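Local coordinates for protein processed glycerol phosphate lipoteichoic acid synthase 2 (PDB 2W8D) that is an alpha/beta protein of the sulfatase family, in the alkaline phosphatase clan, that holds a magnesium ion in its metal site, at residues G246-K250 with S251-M255; T316-L320 with L321-T325. All blocks are in the same frame, centred on the assembly; numbering follows the deposited sequence.

Contact 1 precedes contact 2 along the chain, and their centres lie about 16 Å apart. Contact 1 spans the loop between helix 219-244 and strand 251-257, a strand of the mixed sheet that lies between strands 33-39 and 292-296; contact 2 closes the C-terminal end of helix 313-320. The two meet through the strand: Ile252 CD1 touches Leu321 CD2 at 3.5 Å, and Val254 CG2 touches Ile317 CD1 at 3.6 Å. Ile253 and Met255, alternating with these residues, pack instead on helix 219-244. Strand 251-257 is thus sandwiched between a helix that leads into it and one that follows later, the layered alpha/beta build of the sulfatase family.

Contact 1. Residues G246-K250 with S251-M255; sequences GLYDK and SIIVM
Ser251, the first residue of the strand, reaches back to Leu247 with its hydroxyl: OG donates to Leu247 O at 2.6 Å, with the donor tilted 18° from the carbonyl plane. CB of Ser251 lies against the same oxygen. A chi1 of -59° sets OG beside the backbone N, on the side of the preceding loop. Leu247 O also receives a weak bond from Lys250 N; one carbonyl thus takes two bonds from the far side of the reversal, where Tyr248 to Ser251 form a type I beta turn.

From Ile253, farther along the strand, CB points toward the loop; CG2 stands anti to the backbone N, whereas CG1 lies beside that N and carries the chain toward Tyr248. At the tip, CD1 meets the ring obliquely, 3.7 Å from Tyr248 CD1 and 3.9 Å from Tyr248 CE1. Elsewhere the tyrosine ring stacks with His295 and has a cation-pi partner in Lys243, while Ile253 also packs on Phe239 and Leu242.

This is the tight helix-to-strand turn of a beta-alpha-beta crossover, in which helix 219-244 links the parallel strands 189-194 and 251-257, which flank strand 33-39; strand 251-257 runs directly into the magnesium ligands Asp258 and His259.

Contact 2. Residues T316-L320 with L321-T325; sequences TILHL and LGVDT
The ring of His319 meets the chain beyond its helix edge-on: Val323 O and Thr325 OG1 both lie near the ring plane. His319 NE2 and Thr325 OG1 share a hydrogen bond of 2.6 Å in which either could be the donor, and His319 CD2 comes within 3.4 Å of Val323 O. Because ND1 is bonded to Asp334 OD2, both ring nitrogens are engaged and the rotation of the ring is fixed; the carboxylate probably polarises the imidazole. Thr325 sets its hydroxyl between its own backbone N and carbonyl carbon (chi1 56°), while CG2 lies against Leu318 CB at 3.8 Å.

The helix ends in a Schellman motif. Val323 N reaches back to Leu318 O at 3.0 Å in a fairly straight bond (164° at the hydrogen), and Gly322 N bonds to His319 O at 2.9 Å, approaching from well above the carbonyl plane. Gly322 supplies the positive phi that reverses the chain. As in many such caps, an apolar pair spans the turn, here Leu318 CG against Val323 CG2 at 4.0 Å. Leu321 N still makes the helical bond to Ile317 O at 3.1 Å, and the Leu321 side chain packs on Val34 of strand 33-39.

Contact 1. Residues G246-K250 with S251-M255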
ATOM      1  N   GLY A 246       0.489  -4.555 -24.489  1.00 20.82           N
ATOM      2  CA  GLY A 246       0.805  -3.135 -24.712  1.00 20.59           C
ATOM      3  C   GLY A 246       0.435  -2.178 -23.576  1.00 20.10           C
ATOM      4  O   GLY A 246       0.619  -0.963 -23.681  1.00 20.03           O
ATOM      5  N   LEU A 247      -0.078  -2.711 -22.477  1.00 19.92           N
ATOM      6  CA  LEU A 247      -0.499  -1.850 -21.365  1.00 19.52           C
ATOM      7  C   LEU A 247       0.660  -1.370 -20.481  1.00 19.18           C
ATOM      8  O   LEU A 247       0.500  -0.421 -19.713  1.00 18.68           O
ATOM      9  CB  LEU A 247      -1.612  -2.509 -20.547  1.00 19.40           C
ATOM     10  CG  LEU A 247      -2.942  -2.781 -21.281  1.00 19.80           C
ATOM     11  CD1 LEU A 247      -3.927  -3.564 -20.439  1.00 16.77           C
ATOM     12  CD2 LEU A 247      -3.578  -1.504 -21.758  1.00 21.09           C
ATOM     13  N   TYR A 248       1.824  -2.009 -20.615  1.00 19.38           N
ATOM     14  CA  TYR A 248       2.995  -1.701 -19.773  1.00 19.97           C
ATOM     15  C   TYR A 248       3.534  -0.294 -20.013  1.00 19.86           C
ATOM     16  O   TYR A 248       3.833   0.431 -19.063  1.00 19.51           O
ATOM     17  CB  TYR A 248       4.103  -2.716 -20.005  1.00 20.86           C
ATOM     18  CG  TYR A 248       5.298  -2.581 -19.092  1.00 23.33           C
ATOM     19  CD1 TYR A 248       5.259  -3.069 -17.793  1.00 26.63           C
ATOM     20  CD2 TYR A 248       6.494  -2.006 -19.543  1.00 28.22           C
ATOM     21  CE1 TYR A 248       6.368  -2.970 -16.941  1.00 31.60           C
ATOM     22  CE2 TYR A 248       7.624  -1.903 -18.695  1.00 29.58           C
ATOM     23  CZ  TYR A 248       7.545  -2.394 -17.410  1.00 32.27           C
ATOM     24  OH  TYR A 248       8.613  -2.304 -16.551  1.00 38.87           O
ATOM     25  N   ASP A 249       3.630   0.086 -21.285  1.00 19.39           N
ATOM     26  CA  ASP A 249       4.054   1.420 -21.704  1.00 19.89           C
ATOM     27  C   ASP A 249       2.935   2.465 -21.535  1.00 19.51           C
ATOM     28  O   ASP A 249       3.162   3.675 -21.589  1.00 19.22           O
ATOM     29  CB  ASP A 249       4.530   1.381 -23.176  1.00 20.31           C
ATOM     30  CG  ASP A 249       5.753   0.494 -23.380  1.00 21.46           C
ATOM     31  OD1 ASP A 249       6.727   0.594 -22.597  1.00 22.36           O
ATOM     32  OD2 ASP A 249       5.758  -0.297 -24.349  1.00 23.80           O
ATOM     33  N   LYS A 250       1.719   1.999 -21.326  1.00 19.95           N
ATOM     34  CA  LYS A 250       0.607   2.922 -21.186  1.00 20.28           C
ATOM     35  C   LYS A 250       0.237   3.123 -19.742  1.00 20.42           C
ATOM     36  O   LYS A 250      -0.865   3.622 -19.462  1.00 21.23           O
ATOM     37  CB  LYS A 250      -0.608   2.416 -21.968  1.00 20.13           C
ATOM     38  CG  LYS A 250      -0.441   2.479 -23.491  1.00 20.64           C
ATOM     39  CD  LYS A 250      -1.396   1.525 -24.191  1.00 21.09           C
ATOM     40  CE  LYS A 250      -0.908   1.212 -25.605  1.00 24.46           C
ATOM     41  NZ  LYS A 250      -1.830   0.316 -26.379  1.00 23.39           N
ATOM     42  N   SER A 251       1.117   2.738 -18.820  1.00 19.90           N
ATOM     43  CA  SER A 251       0.680   2.645 -17.436  1.00 19.90           C
ATOM     44  C   SER A 251       1.665   3.051 -16.352  1.00 19.83           C
ATOM     45  O   SER A 251       2.884   3.103 -16.557  1.00 19.90           O
ATOM     46  CB  SER A 251       0.149   1.239 -17.139  1.00 19.93           C
ATOM     47  OG  SER A 251      -0.937   0.914 -17.992  1.00 19.28           O
ATOM     48  N   ILE A 252       1.102   3.354 -15.188  1.00 19.09           N
ATOM     49  CA  ILE A 252       1.877   3.492 -13.989  1.00 18.39           C
ATOM     50  C   ILE A 252       1.507   2.280 -13.153  1.00 18.53           C
ATOM     51  O   ILE A 252       0.350   2.121 -12.721  1.00 18.27           O
ATOM     52  CB  ILE A 252       1.499   4.762 -13.214  1.00 18.78           C
ATOM     53  CG1 ILE A 252       1.728   6.009 -14.056  1.00 16.79           C
ATOM     54  CG2 ILE A 252       2.279   4.867 -11.891  1.00 16.40           C
ATOM     55  CD1 ILE A 252       1.164   7.247 -13.366  1.00 16.85           C
ATOM     56  N   ILE A 253       2.488   1.411 -12.933  1.00 18.35           N
ATOM     57  CA  ILE A 253       2.279   0.252 -12.073  1.00 17.34           C
ATOM     58  C   ILE A 253       2.869   0.593 -10.729  1.00 17.53           C
ATOM     59  O   ILE A 253       4.017   1.022 -10.647  1.00 17.45           O
ATOM     60  CB  ILE A 253       2.944  -0.994 -12.683  1.00 17.70           C
ATOM     61  CG1 ILE A 253       2.339  -1.256 -14.091  1.00 16.17           C
ATOM     62  CG2 ILE A 253       2.859  -2.189 -11.705  1.00 14.02           C
ATOM     63  CD1 ILE A 253       3.085  -2.185 -14.973  1.00 16.13           C
ATOM     64  N   VAL A 254       2.067   0.427  -9.685  1.00 17.60           N
ATOM     65  CA  VAL A 254       2.444   0.760  -8.321  1.00 16.85           C
ATOM     66  C   VAL A 254       2.199  -0.477  -7.477  1.00 17.22           C
ATOM     67  O   VAL A 254       1.048  -0.924  -7.354  1.00 17.76           O
ATOM     68  CB  VAL A 254       1.450   1.808  -7.741  1.00 17.81           C
ATOM     69  CG1 VAL A 254       1.812   2.178  -6.296  1.00 15.22           C
ATOM     70  CG2 VAL A 254       1.315   3.015  -8.637  1.00 16.55           C
HETATM   71  N   MSE A 255       3.243  -1.001  -6.840  1.00 16.43           N
HETATM   72  CA  MSE A 255       3.118  -2.209  -6.030  1.00 16.11           C
HETATM   73  C   MSE A 255       3.619  -2.012  -4.639  1.00 16.05           C
HETATM   74  O   MSE A 255       4.704  -1.442  -4.423  1.00 16.25           O
HETATM   75  CB  MSE A 255       3.841  -3.386  -6.658  1.00 15.73           C
HETATM   76  CG  MSE A 255       3.399  -3.597  -8.089  1.00 18.44           C
HETATM   77 SE   MSE A 255       4.167  -5.223  -8.783  1.00 27.06          SE
HETATM   78  CE  MSE A 255       6.076  -4.699  -8.806  1.00 17.60           C
TER

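Contact 2. Residues T316-L320 with L321-T325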
ATOM      1  N   THR A 316       1.713  10.992  -4.409  1.00 17.36           N
ATOM      2  CA  THR A 316       2.858  10.777  -5.267  1.00 16.47           C
ATOM      3  C   THR A 316       2.289  10.497  -6.666  1.00 16.37           C
ATOM      4  O   THR A 316       2.674  11.137  -7.659  1.00 16.39           O
ATOM      5  CB  THR A 316       3.743   9.591  -4.730  1.00 17.16           C
ATOM      6  OG1 THR A 316       4.067   9.796  -3.336  1.00 17.40           O
ATOM      7  CG2 THR A 316       5.001   9.452  -5.515  1.00 12.57           C
ATOM      8  N   ILE A 317       1.332   9.576  -6.707  1.00 16.26           N
ATOM      9  CA  ILE A 317       0.724   9.093  -7.931  1.00 16.33           C
ATOM     10  C   ILE A 317      -0.059  10.168  -8.629  1.00 17.05           C
ATOM     11  O   ILE A 317       0.078  10.347  -9.829  1.00 17.85           O
ATOM     12  CB  ILE A 317      -0.203   7.919  -7.641  1.00 16.31           C
ATOM     13  CG1 ILE A 317       0.599   6.790  -6.983  1.00 15.59           C
ATOM     14  CG2 ILE A 317      -0.913   7.449  -8.920  1.00 16.50           C
ATOM     15  CD1 ILE A 317       1.918   6.478  -7.694  1.00 14.18           C
ATOM     16  N   LEU A 318      -0.881  10.890  -7.881  1.00 17.51           N
ATOM     17  CA  LEU A 318      -1.673  11.968  -8.448  1.00 17.88           C
ATOM     18  C   LEU A 318      -0.767  13.019  -9.086  1.00 17.51           C
ATOM     19  O   LEU A 318      -1.008  13.445 -10.207  1.00 17.78           O
ATOM     20  CB  LEU A 318      -2.574  12.579  -7.377  1.00 17.86           C
ATOM     21  CG  LEU A 318      -4.095  12.437  -7.444  1.00 20.09           C
ATOM     22  CD1 LEU A 318      -4.657  11.464  -8.507  1.00 21.93           C
ATOM     23  CD2 LEU A 318      -4.656  12.171  -6.077  1.00 22.29           C
ATOM     24  N   HIS A 319       0.298  13.384  -8.377  1.00 17.51           N
ATOM     25  CA  HIS A 319       1.294  14.321  -8.878  1.00 17.12           C
ATOM     26  C   HIS A 319       1.929  13.844 -10.166  1.00 16.63           C
ATOM     27  O   HIS A 319       2.013  14.618 -11.111  1.00 16.53           O
ATOM     28  CB  HIS A 319       2.336  14.687  -7.806  1.00 16.53           C
ATOM     29  CG  HIS A 319       1.775  15.560  -6.723  1.00 18.37           C
ATOM     30  ND1 HIS A 319       2.488  15.919  -5.598  1.00 17.75           N
ATOM     31  CD2 HIS A 319       0.546  16.122  -6.583  1.00 17.94           C
ATOM     32  CE1 HIS A 319       1.731  16.670  -4.818  1.00 16.46           C
ATOM     33  NE2 HIS A 319       0.550  16.813  -5.396  1.00 18.21           N
ATOM     34  N   LEU A 320       2.317  12.570 -10.214  1.00 16.67           N
ATOM     35  CA  LEU A 320       2.856  11.980 -11.443  1.00 17.20           C
ATOM     36  C   LEU A 320       1.866  12.150 -12.613  1.00 17.84           C
ATOM     37  O   LEU A 320       2.281  12.388 -13.752  1.00 17.99           O
ATOM     38  CB  LEU A 320       3.220  10.505 -11.246  1.00 16.64           C
ATOM     39  CG  LEU A 320       4.581  10.168 -10.607  1.00 16.58           C
ATOM     40  CD1 LEU A 320       4.621   8.720 -10.135  1.00 14.07           C
ATOM     41  CD2 LEU A 320       5.741  10.432 -11.550  1.00 14.92           C
ATOM     42  N   LEU A 321       0.568  12.076 -12.316  1.00 18.32           N
ATOM     43  CA  LEU A 321      -0.474  12.203 -13.347  1.00 19.02           C
ATOM     44  C   LEU A 321      -0.829  13.646 -13.667  1.00 19.46           C
ATOM     45  O   LEU A 321      -1.707  13.919 -14.489  1.00 19.88           O
ATOM     46  CB  LEU A 321      -1.737  11.458 -12.917  1.00 18.99           C
ATOM     47  CG  LEU A 321      -1.708   9.941 -12.772  1.00 17.77           C
ATOM     48  CD1 LEU A 321      -2.984   9.503 -12.066  1.00 16.54           C
ATOM     49  CD2 LEU A 321      -1.616   9.292 -14.139  1.00 18.19           C
ATOM     50  N   GLY A 322      -0.152  14.578 -13.019  1.00 20.25           N
ATOM     51  CA  GLY A 322      -0.403  15.987 -13.299  1.00 20.89           C
ATOM     52  C   GLY A 322      -1.606  16.541 -12.562  1.00 21.43           C
ATOM     53  O   GLY A 322      -2.111  17.583 -12.927  1.00 21.08           O
ATOM     54  N   VAL A 323      -2.071  15.872 -11.506  1.00 22.51           N
ATOM     55  CA  VAL A 323      -3.170  16.468 -10.748  1.00 23.51           C
ATOM     56  C   VAL A 323      -2.795  17.076  -9.412  1.00 24.63           C
ATOM     57  O   VAL A 323      -2.191  16.448  -8.564  1.00 25.18           O
ATOM     58  CB  VAL A 323      -4.537  15.677 -10.805  1.00 23.29           C
ATOM     59  CG1 VAL A 323      -4.382  14.309 -11.420  1.00 23.23           C
ATOM     60  CG2 VAL A 323      -5.274  15.656  -9.464  1.00 23.04           C
ATOM     61  N   ASP A 324      -3.151  18.343  -9.281  1.00 26.52           N
ATOM     62  CA  ASP A 324      -2.853  19.166  -8.118  1.00 28.26           C
ATOM     63  C   ASP A 324      -3.696  18.781  -6.898  1.00 28.28           C
ATOM     64  O   ASP A 324      -4.927  18.842  -6.941  1.00 28.46           O
ATOM     65  CB  ASP A 324      -3.089  20.646  -8.478  1.00 28.96           C
ATOM     66  CG  ASP A 324      -2.790  21.591  -7.321  1.00 31.37           C
ATOM     67  OD1 ASP A 324      -2.080  21.173  -6.363  1.00 33.76           O
ATOM     68  OD2 ASP A 324      -3.261  22.752  -7.383  1.00 33.37           O
ATOM     69  N   THR A 325      -3.013  18.421  -5.810  1.00 28.69           N
ATOM     70  CA  THR A 325      -3.655  17.904  -4.605  1.00 28.43           C
ATOM     71  C   THR A 325      -3.804  18.922  -3.473  1.00 28.37           C
ATOM     72  O   THR A 325      -4.272  18.570  -2.388  1.00 28.79           O
ATOM     73  CB  THR A 325      -2.924  16.663  -4.054  1.00 28.49           C
ATOM     74  OG1 THR A 325      -1.549  16.975  -3.821  1.00 29.25           O
ATOM     75  CG2 THR A 325      -3.031  15.497  -5.009  1.00 28.20           C
TER